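PDB 1UOC: Poly(A) ribonuclease POP2 from Saccharomyces cerevisiae, which acts as a probably catalytic subunit of the CCR4-NOT deadenylase complex, with 3'-exoribonuclease activity that prefers poly(A) RNA. Local coordinates for residues S44-G49 with N77-G82. Numbering follows the deposited sequence.
Sequences STEFVG and NPIQLG
V48 CG1 meets I79 at CB, 3.6 Å away, their side chains crossing at about a right angle; these branched residues suit a buried face. I79 owes this position to a classic beta bulge in the antiparallel pair: I79 and Q80 both face E46, whose O takes a straight bond from I79 N (2.9 Å, 179°) and a weak one from Q80 N. With chi1 at -171°, E46 sends CG to the side opposite its own N, where it runs alongside I79 CG2 at 3.6 Å before the chain bends and carries the carboxylate away. With S44, E46 belongs to the predicted divalent-metal site of this DEDD-type nuclease domain. On the other face, P78 meets the F47 ring at its edge, P78 N lying 3.9 Å from F47 CD2, while T45 turns its methyl CG2 to L81 CG (4.1 Å), leaving OG1 to bond D166. V48 N bonds N77 O at 2.9 Å. The N77 amide's exact placing is doubtful, but an alanine here would probably lose its cover over V48. F169 of helix 165-174 packs on T45, F47, P78 and L81; helix 247-264 touches S44 and E46, and within the sheet strand 77-86 runs between 40-48 and 99-103.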
loop_
_atom_site.group_PDB
_atom_site.type_symbol
_atom_site.label_atom_id
_atom_site.label_comp_id
_atom_site.label_asym_id
_atom_site.label_seq_id
_atom_site.Cartn_x
_atom_site.Cartn_y
_atom_site.Cartn_z
ATOM N N SER A 44 -1.154 -0.879 1.614
ATOM C CA SER A 44 -2.351 -0.114 1.917
ATOM C C SER A 44 -2.358 0.126 3.423
ATOM O O SER A 44 -1.772 -0.644 4.195
ATOM C CB SER A 44 -3.603 -0.872 1.498
ATOM O OG SER A 44 -4.719 -0.005 1.566
ATOM N N THR A 45 -3.013 1.196 3.846
ATOM C CA THR A 45 -3.021 1.519 5.259
ATOM C C THR A 45 -4.357 2.031 5.751
ATOM O O THR A 45 -5.202 2.492 4.983
ATOM C CB THR A 45 -1.990 2.593 5.577
ATOM O OG1 THR A 45 -2.347 3.786 4.865
ATOM C CG2 THR A 45 -0.590 2.142 5.168
ATOM N N GLU A 46 -4.527 1.941 7.057
ATOM C CA GLU A 46 -5.730 2.404 7.700
ATOM C C GLU A 46 -5.251 3.069 8.979
ATOM O O GLU A 46 -4.675 2.424 9.859
ATOM C CB GLU A 46 -6.664 1.228 7.993
ATOM C CG GLU A 46 -8.049 1.643 8.478
ATOM C CD GLU A 46 -8.745 2.587 7.516
ATOM O OE1 GLU A 46 -9.024 2.184 6.368
ATOM O OE2 GLU A 46 -9.010 3.743 7.907
ATOM N N PHE A 47 -5.445 4.379 9.047
ATOM C CA PHE A 47 -5.037 5.141 10.213
ATOM C C PHE A 47 -6.268 5.559 10.975
ATOM O O PHE A 47 -7.342 5.750 10.400
ATOM C CB PHE A 47 -4.285 6.409 9.816
ATOM C CG PHE A 47 -3.083 6.168 8.957
ATOM C CD1 PHE A 47 -3.159 6.319 7.575
ATOM C CD2 PHE A 47 -1.863 5.818 9.528
ATOM C CE1 PHE A 47 -2.032 6.131 6.772
ATOM C CE2 PHE A 47 -0.730 5.627 8.731
ATOM C CZ PHE A 47 -0.814 5.786 7.355
ATOM N N VAL A 48 -6.105 5.699 12.279
ATOM C CA VAL A 48 -7.187 6.138 13.133
ATOM C C VAL A 48 -6.789 7.514 13.675
ATOM O O VAL A 48 -5.694 7.693 14.219
ATOM C CB VAL A 48 -7.427 5.132 14.278
ATOM C CG1 VAL A 48 -7.950 3.823 13.699
ATOM C CG2 VAL A 48 -6.142 4.879 15.047
ATOM N N GLY A 49 -7.668 8.493 13.488
ATOM C CA GLY A 49 -7.390 9.837 13.954
ATOM C C GLY A 49 -8.236 10.826 13.187
ATOM O O GLY A 49 -8.955 10.437 12.260
ATOM N N ASN A 77 -2.176 7.268 13.914
ATOM C CA ASN A 77 -1.681 5.970 14.354
ATOM C C ASN A 77 -2.301 4.853 13.519
ATOM O O ASN A 77 -3.522 4.771 13.357
ATOM C CB ASN A 77 -1.943 5.758 15.856
ATOM C CG ASN A 77 -3.359 6.129 16.275
ATOM O OD1 ASN A 77 -3.832 7.243 16.012
ATOM N ND2 ASN A 77 -4.037 5.202 16.953
ATOM N N PRO A 78 -1.455 3.977 12.968
ATOM C CA PRO A 78 -1.877 2.851 12.133
ATOM C C PRO A 78 -2.651 1.808 12.929
ATOM O O PRO A 78 -2.232 1.415 14.011
ATOM C CB PRO A 78 -0.553 2.277 11.613
ATOM C CG PRO A 78 0.512 3.264 12.063
ATOM C CD PRO A 78 -0.033 3.848 13.312
ATOM N N ILE A 79 -3.775 1.366 12.386
ATOM C CA ILE A 79 -4.575 0.351 13.041
ATOM C C ILE A 79 -4.425 -0.929 12.201
ATOM O O ILE A 79 -4.406 -2.044 12.726
ATOM C CB ILE A 79 -6.064 0.799 13.133
ATOM C CG1 ILE A 79 -6.882 -0.219 13.935
ATOM C CG2 ILE A 79 -6.657 0.956 11.770
ATOM C CD1 ILE A 79 -6.661 -0.135 15.433
ATOM N N GLN A 80 -4.305 -0.752 10.889
ATOM C CA GLN A 80 -4.142 -1.873 9.966
ATOM C C GLN A 80 -3.253 -1.489 8.788
ATOM O O GLN A 80 -3.171 -0.314 8.400
ATOM C CB GLN A 80 -5.499 -2.340 9.427
ATOM C CG GLN A 80 -6.273 -3.253 10.356
ATOM C CD GLN A 80 -7.637 -3.632 9.805
ATOM O OE1 GLN A 80 -8.252 -4.599 10.261
ATOM N NE2 GLN A 80 -8.123 -2.869 8.831
ATOM N N LEU A 81 -2.587 -2.492 8.224
ATOM C CA LEU A 81 -1.726 -2.289 7.079
ATOM C C LEU A 81 -1.682 -3.576 6.263
ATOM O O LEU A 81 -1.477 -4.653 6.803
ATOM C CB LEU A 81 -0.323 -1.878 7.539
ATOM C CG LEU A 81 0.744 -1.555 6.489
ATOM C CD1 LEU A 81 1.846 -0.720 7.130
ATOM C CD2 LEU A 81 1.326 -2.839 5.896
ATOM N N GLY A 82 -1.892 -3.459 4.959
ATOM C CA GLY A 82 -1.859 -4.628 4.103
ATOM C C GLY A 82 -0.667 -4.671 3.156
ATOM O O GLY A 82 -0.197 -3.637 2.692
#